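Local coordinates for VompD (Bartonella quintana, PDB 4LGO), which probably mediates bacterial adhesion as a trimeric autotransporter adhesin of the outer membrane, the piece described here being its N-terminal domain 1, at residues A[55-58]-A[64-67]; A[18-23]-A[36-41]. All coordinates share one frame; numbering follows the deposited sequence.

From the N terminus, strand 20-24 turns back into strand 30-32, and the chain then enters strand 37-42. Interaction 2 closes this first excursion by setting 18-23 against 36-41 through side chains alone. After the connection leading to strand 55-59, interaction 1 closes the much shorter turn of a beta hairpin by pairing 55-58 with 64-67. The two contacts follow one another in series, neither nested nor crossed, with centres about 16 Å apart. Ile57 of interaction 1 packs on Phe40 and Val41 of interaction 2, joining them within one subunit. Leu22 packs on Val65 of the third subunit, and residues of 18-23, 36-41 and 64-67 also pair in parallel with strands of other subunits.

Interaction 1 (A[55-58]-A[64-67])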
ATOM      1  N   ILE A  55     -11.778   2.302  -6.526  1.00 16.56           N
ATOM      2  CA  ILE A  55     -12.981   1.942  -5.789  1.00 17.13           C
ATOM      3  C   ILE A  55     -13.883   1.128  -6.713  1.00 18.79           C
ATOM      4  O   ILE A  55     -14.316   1.605  -7.770  1.00 18.62           O
ATOM      5  CB  ILE A  55     -13.749   3.152  -5.231  1.00 16.91           C
ATOM      6  CG1 ILE A  55     -12.821   4.086  -4.459  1.00 16.39           C
ATOM      7  CG2 ILE A  55     -14.934   2.677  -4.389  1.00 16.82           C
ATOM      8  CD1 ILE A  55     -12.218   3.506  -3.200  1.00 16.60           C
ATOM      9  N   LYS A  56     -14.093  -0.125  -6.320  1.00 20.28           N
ATOM     10  CA  LYS A  56     -14.886  -1.087  -7.093  1.00 21.97           C
ATOM     11  C   LYS A  56     -16.300  -1.081  -6.553  1.00 22.08           C
ATOM     12  O   LYS A  56     -16.539  -1.524  -5.411  1.00 22.54           O
ATOM     13  CB  LYS A  56     -14.297  -2.486  -6.959  1.00 24.08           C
ATOM     14  CG  LYS A  56     -15.060  -3.597  -7.674  1.00 27.53           C
ATOM     15  CD  LYS A  56     -14.476  -4.962  -7.298  1.00 30.21           C
ATOM     16  CE  LYS A  56     -15.432  -6.126  -7.568  1.00 34.83           C
ATOM     17  NZ  LYS A  56     -16.411  -6.411  -6.458  1.00 36.07           N
ATOM     18  N   ILE A  57     -17.206  -0.550  -7.355  1.00 22.39           N
ATOM     19  CA  ILE A  57     -18.624  -0.463  -6.979  1.00 22.90           C
ATOM     20  C   ILE A  57     -19.415  -1.354  -7.928  1.00 24.99           C
ATOM     21  O   ILE A  57     -19.342  -1.207  -9.154  1.00 25.91           O
ATOM     22  CB  ILE A  57     -19.208   0.954  -7.052  1.00 22.62           C
ATOM     23  CG1 ILE A  57     -18.207   2.012  -6.570  1.00 21.45           C
ATOM     24  CG2 ILE A  57     -20.489   1.043  -6.233  1.00 22.88           C
ATOM     25  CD1 ILE A  57     -18.779   3.413  -6.698  1.00 21.71           C
ATOM     26  N   THR A  58     -20.201  -2.244  -7.347  1.00 26.07           N
ATOM     27  CA  THR A  58     -20.983  -3.185  -8.133  1.00 27.93           C
ATOM     28  C   THR A  58     -22.383  -3.272  -7.523  1.00 28.91           C
ATOM     29  O   THR A  58     -22.615  -2.770  -6.415  1.00 27.71           O
ATOM     30  CB  THR A  58     -20.356  -4.597  -8.175  1.00 28.98           C
ATOM     31  OG1 THR A  58     -20.104  -5.077  -6.852  1.00 28.35           O
ATOM     32  CG2 THR A  58     -19.045  -4.613  -8.962  1.00 29.21           C
ATOM     33  N   GLU A  64     -28.491  -4.510  -3.337  1.00 35.04           N
ATOM     34  CA  GLU A  64     -27.228  -4.267  -2.645  1.00 33.45           C
ATOM     35  C   GLU A  64     -26.233  -3.543  -3.570  1.00 30.80           C
ATOM     36  O   GLU A  64     -25.926  -4.018  -4.665  1.00 30.93           O
ATOM     37  CB  GLU A  64     -26.611  -5.578  -2.141  1.00 35.08           C
ATOM     38  CG  GLU A  64     -27.446  -6.261  -1.085  1.00 38.78           C
ATOM     39  CD  GLU A  64     -26.826  -7.550  -0.586  1.00 41.21           C
ATOM     40  OE1 GLU A  64     -25.725  -7.893  -1.056  1.00 43.53           O
ATOM     41  OE2 GLU A  64     -27.425  -8.174   0.292  1.00 44.90           O
ATOM     42  N   VAL A  65     -25.747  -2.394  -3.118  1.00 30.52           N
ATOM     43  CA  VAL A  65     -24.661  -1.695  -3.781  1.00 28.79           C
ATOM     44  C   VAL A  65     -23.413  -2.022  -2.969  1.00 27.65           C
ATOM     45  O   VAL A  65     -23.333  -1.673  -1.780  1.00 27.60           O
ATOM     46  CB  VAL A  65     -24.898  -0.169  -3.822  1.00 27.32           C
ATOM     47  CG1 VAL A  65     -23.824   0.520  -4.645  1.00 26.18           C
ATOM     48  CG2 VAL A  65     -26.272   0.151  -4.386  1.00 28.30           C
ATOM     49  N   LYS A  66     -22.480  -2.733  -3.605  1.00 27.48           N
ATOM     50  CA  LYS A  66     -21.293  -3.276  -2.938  1.00 27.46           C
ATOM     51  C   LYS A  66     -20.064  -2.432  -3.247  1.00 25.58           C
ATOM     52  O   LYS A  66     -19.813  -2.117  -4.399  1.00 24.67           O
ATOM     53  CB  LYS A  66     -21.035  -4.703  -3.418  1.00 29.36           C
ATOM     54  CG  LYS A  66     -22.216  -5.641  -3.190  1.00 32.18           C
ATOM     55  CD  LYS A  66     -22.101  -6.938  -3.982  1.00 34.79           C
ATOM     56  CE  LYS A  66     -20.833  -7.686  -3.678  1.00 35.66           C
ATOM     57  NZ  LYS A  66     -20.719  -8.969  -4.439  1.00 38.06           N
ATOM     58  N   PHE A  67     -19.317  -2.090  -2.196  1.00 24.94           N
ATOM     59  CA  PHE A  67     -18.111  -1.247  -2.273  1.00 23.30           C
ATOM     60  C   PHE A  67     -16.905  -2.046  -1.821  1.00 23.38           C
ATOM     61  O   PHE A  67     -16.933  -2.652  -0.750  1.00 24.37           O
ATOM     62  CB  PHE A  67     -18.220  -0.027  -1.347  1.00 22.71           C
ATOM     63  CG  PHE A  67     -19.253   0.992  -1.767  1.00 22.41           C
ATOM     64  CD1 PHE A  67     -20.604   0.784  -1.490  1.00 23.65           C
ATOM     65  CD2 PHE A  67     -18.891   2.121  -2.478  1.00 21.50           C
ATOM     66  CE1 PHE A  67     -21.552   1.702  -1.887  1.00 23.25           C
ATOM     67  CE2 PHE A  67     -19.839   3.060  -2.859  1.00 21.46           C
ATOM     68  CZ  PHE A  67     -21.170   2.853  -2.558  1.00 22.04           C
TER
HETATM   69  O   HOH W   1     -19.534  -8.011  -6.417  1.00 46.55           O
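Strands 55-58 and 64-67 run antiparallel, their N-to-C directions at 165°, with Ile57 and Phe67 forming a non-hydrogen-bonded pair and Thr58 and Lys66 a hydrogen-bonded one. Two backbone bonds close that second pair: Thr58 N to Lys66 O at 3.0 Å and Lys66 N to Thr58 O at 2.8 Å. Weaker CA-H...O contacts flank this pair, the shortest from Ile57 CA to Lys66 O at 3.3 Å.

On the apolar face, Ile57 and Phe67 stand side by side. CG2 of Ile57, set roughly opposite the backbone N, sits over one face of the Phe67 ring, 4.2 Å from the centroid and 17° off the normal. The same methyl meets Val65 CG1 at 3.7 Å, bridging both neighbours on the facing strand, while Ile55 CG2 reaches the ring edge near its plane.

The other face is polar. Thr58 OG1, held between its backbone N and carbonyl carbon, lies 3.6 Å from Lys66 CB and bonds to a water. The bend at chi3 (57°) brings Lys66 NZ to that water, and Lys66 NZ stays 5.4 Å from Lys56 NZ, where like charges would be expected to disfavour a closer approach.

Lys56 continues the hairpin by backbone bonding to Asp68. Strand 64-69 pairs in parallel with a strand of the second subunit, and Phe67 meets the Phe67 rings of both other subunits, so the apolar face belongs to the core of the trimer.

Interaction 2 (A[18-23]-A[36-41]); sequences GAWKLV and STVKFV
Val38 is the hub between these two strands, its two methyls reaching separate partners on 18-23. CG1 touches Leu22 CD2 at 4.4 Å, and CG2 approaches Trp20 CZ2 obliquely at 4.5 Å. With chi1 at 58°, the Trp20 indole is swung between its backbone N and carbonyl carbon, which carries the benzo part of the ring toward Val38. Even here the backbones stay well apart, 9.5 Å from Leu22 CA to Val38 CA, so the two strands do not pair with each other and meet only through side chains.

The alternating residues behave quite differently. Lys21 and Val23 on one strand, and Thr37 and Val41 on the other, turn their side chains from the facing segment toward the more exposed surface; Lys21 NZ there bonds to Gly35 O of the third subunit. Strand 30-32 lines the buried side, where Val32 touches both Trp20 and Val38.

Trp20 also meets the Trp20 rings of both neighbouring copies, a threefold cluster consistent with the Trp-ring type of head domain found in trimeric autotransporter adhesins. With only methyls and an aromatic carbon in touch, cohesion across the two segments rests on dispersion and the burial of apolar surface, without directional polar bonds.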
ATOM      1  N   GLY A  18     -40.904  10.227  -2.498  1.00 43.41           N
ATOM      2  CA  GLY A  18     -40.747  11.673  -2.303  1.00 42.72           C
ATOM      3  C   GLY A  18     -39.470  12.207  -2.945  1.00 41.27           C
ATOM      4  O   GLY A  18     -38.515  11.441  -3.165  1.00 46.10           O
ATOM      5  N   ALA A  19     -39.453  13.501  -3.263  1.00 58.58           N
ATOM      6  CA  ALA A  19     -38.231  14.157  -3.758  1.00 52.51           C
ATOM      7  C   ALA A  19     -37.243  14.318  -2.609  1.00 47.20           C
ATOM      8  O   ALA A  19     -37.621  14.723  -1.517  1.00 50.29           O
ATOM      9  CB  ALA A  19     -38.559  15.515  -4.362  1.00 52.71           C
ATOM     10  N   TRP A  20     -35.972  14.006  -2.838  1.00 39.00           N
ATOM     11  CA  TRP A  20     -35.017  14.057  -1.756  1.00 35.07           C
ATOM     12  C   TRP A  20     -33.756  14.721  -2.291  1.00 31.93           C
ATOM     13  O   TRP A  20     -33.695  15.032  -3.483  1.00 31.56           O
ATOM     14  CB  TRP A  20     -34.776  12.645  -1.186  1.00 34.18           C
ATOM     15  CG  TRP A  20     -34.285  11.642  -2.187  1.00 33.19           C
ATOM     16  CD1 TRP A  20     -35.018  10.981  -3.132  1.00 33.73           C
ATOM     17  CD2 TRP A  20     -32.942  11.190  -2.334  1.00 31.41           C
ATOM     18  NE1 TRP A  20     -34.214  10.143  -3.863  1.00 33.07           N
ATOM     19  CE2 TRP A  20     -32.928  10.258  -3.399  1.00 31.62           C
ATOM     20  CE3 TRP A  20     -31.746  11.478  -1.668  1.00 30.43           C
ATOM     21  CZ2 TRP A  20     -31.756   9.607  -3.805  1.00 30.68           C
ATOM     22  CZ3 TRP A  20     -30.597  10.850  -2.081  1.00 28.87           C
ATOM     23  CH2 TRP A  20     -30.608   9.921  -3.141  1.00 29.26           C
ATOM     24  N   LYS A  21     -32.789  14.980  -1.413  1.00 29.81           N
ATOM     25  CA  LYS A  21     -31.539  15.649  -1.815  1.00 28.60           C
ATOM     26  C   LYS A  21     -30.318  14.858  -1.368  1.00 26.00           C
ATOM     27  O   LYS A  21     -30.295  14.267  -0.284  1.00 25.79           O
ATOM     28  CB  LYS A  21     -31.446  17.039  -1.187  1.00 30.23           C
ATOM     29  CG  LYS A  21     -32.510  18.002  -1.647  1.00 34.25           C
ATOM     30  CD  LYS A  21     -32.845  19.005  -0.552  1.00 37.66           C
ATOM     31  CE  LYS A  21     -33.717  18.371   0.508  1.00 39.86           C
ATOM     32  NZ  LYS A  21     -34.408  19.411   1.318  1.00 43.07           N
ATOM     33  N   LEU A  22     -29.290  14.893  -2.201  1.00 24.23           N
ATOM     34  CA  LEU A  22     -28.027  14.219  -1.915  1.00 23.08           C
ATOM     35  C   LEU A  22     -26.900  15.246  -1.808  1.00 22.03           C
ATOM     36  O   LEU A  22     -26.619  15.991  -2.760  1.00 21.68           O
ATOM     37  CB  LEU A  22     -27.737  13.176  -2.983  1.00 22.79           C
ATOM     38  CG  LEU A  22     -26.422  12.393  -2.860  1.00 22.73           C
ATOM     39  CD1 LEU A  22     -26.369  11.566  -1.579  1.00 23.70           C
ATOM     40  CD2 LEU A  22     -26.324  11.477  -4.077  1.00 23.79           C
ATOM     41  N   VAL A  23     -26.258  15.288  -0.653  1.00 21.58           N
ATOM     42  CA  VAL A  23     -25.185  16.264  -0.395  1.00 21.53           C
ATOM     43  C   VAL A  23     -23.887  15.501  -0.221  1.00 20.42           C
ATOM     44  O   VAL A  23     -23.785  14.673   0.665  1.00 21.53           O
ATOM     45  CB  VAL A  23     -25.504  17.094   0.844  1.00 21.91           C
ATOM     46  CG1 VAL A  23     -24.295  17.887   1.338  1.00 21.53           C
ATOM     47  CG2 VAL A  23     -26.679  18.009   0.546  1.00 23.34           C
ATOM     48  N   SER A  36     -35.979  10.539 -11.739  1.00 41.08           N
ATOM     49  CA  SER A  36     -34.563  10.901 -11.824  1.00 39.10           C
ATOM     50  C   SER A  36     -33.675   9.657 -11.883  1.00 37.39           C
ATOM     51  O   SER A  36     -34.031   8.618 -11.354  1.00 38.25           O
ATOM     52  CB  SER A  36     -34.125  11.753 -10.615  1.00 37.19           C
ATOM     53  OG  SER A  36     -34.663  13.058 -10.682  1.00 38.60           O
ATOM     54  N   THR A  37     -32.515   9.788 -12.520  1.00 36.07           N
ATOM     55  CA  THR A  37     -31.449   8.782 -12.415  1.00 35.06           C
ATOM     56  C   THR A  37     -30.247   9.357 -11.649  1.00 32.60           C
ATOM     57  O   THR A  37     -29.761  10.451 -11.981  1.00 32.91           O
ATOM     58  CB  THR A  37     -30.986   8.306 -13.801  1.00 36.40           C
ATOM     59  OG1 THR A  37     -32.081   7.699 -14.495  1.00 40.58           O
ATOM     60  CG2 THR A  37     -29.860   7.309 -13.680  1.00 35.95           C
ATOM     61  N   VAL A  38     -29.806   8.628 -10.621  1.00 30.95           N
ATOM     62  CA  VAL A  38     -28.599   8.930  -9.844  1.00 29.05           C
ATOM     63  C   VAL A  38     -27.523   7.960 -10.301  1.00 27.83           C
ATOM     64  O   VAL A  38     -27.794   6.761 -10.375  1.00 27.66           O
ATOM     65  CB  VAL A  38     -28.850   8.758  -8.333  1.00 28.88           C
ATOM     66  CG1 VAL A  38     -27.590   8.999  -7.498  1.00 28.25           C
ATOM     67  CG2 VAL A  38     -29.973   9.697  -7.887  1.00 29.76           C
ATOM     68  N   LYS A  39     -26.347   8.476 -10.676  1.00 25.78           N
ATOM     69  CA  LYS A  39     -25.221   7.622 -11.067  1.00 25.53           C
ATOM     70  C   LYS A  39     -24.126   7.633 -10.035  1.00 24.26           C
ATOM     71  O   LYS A  39     -23.724   8.700  -9.571  1.00 22.92           O
ATOM     72  CB  LYS A  39     -24.614   8.064 -12.401  1.00 27.47           C
ATOM     73  N   PHE A  40     -23.620   6.450  -9.700  1.00 23.71           N
ATOM     74  CA  PHE A  40     -22.389   6.305  -8.944  1.00 22.84           C
ATOM     75  C   PHE A  40     -21.343   5.739  -9.889  1.00 23.34           C
ATOM     76  O   PHE A  40     -21.602   4.759 -10.620  1.00 23.32           O
ATOM     77  CB  PHE A  40     -22.479   5.307  -7.789  1.00 23.16           C
ATOM     78  CG  PHE A  40     -23.382   5.679  -6.641  1.00 23.07           C
ATOM     79  CD1 PHE A  40     -24.033   6.899  -6.534  1.00 23.54           C
ATOM     80  CD2 PHE A  40     -23.589   4.733  -5.642  1.00 24.62           C
ATOM     81  CE1 PHE A  40     -24.873   7.161  -5.449  1.00 23.85           C
ATOM     82  CE2 PHE A  40     -24.404   4.987  -4.558  1.00 25.09           C
ATOM     83  CZ  PHE A  40     -25.053   6.201  -4.454  1.00 25.15           C
ATOM     84  N   VAL A  41     -20.144   6.309  -9.850  1.00 22.37           N
ATOM     85  CA  VAL A  41     -19.091   5.846 -10.714  1.00 23.90           C
ATOM     86  C   VAL A  41     -17.757   5.745  -9.978  1.00 21.95           C
ATOM     87  O   VAL A  41     -17.421   6.589  -9.131  1.00 20.90           O
ATOM     88  CB  VAL A  41     -18.937   6.713 -11.973  1.00 26.43           C
ATOM     89  CG1 VAL A  41     -20.219   6.736 -12.819  1.00 28.83           C
ATOM     90  CG2 VAL A  41     -18.448   8.098 -11.634  1.00 25.91           C
TER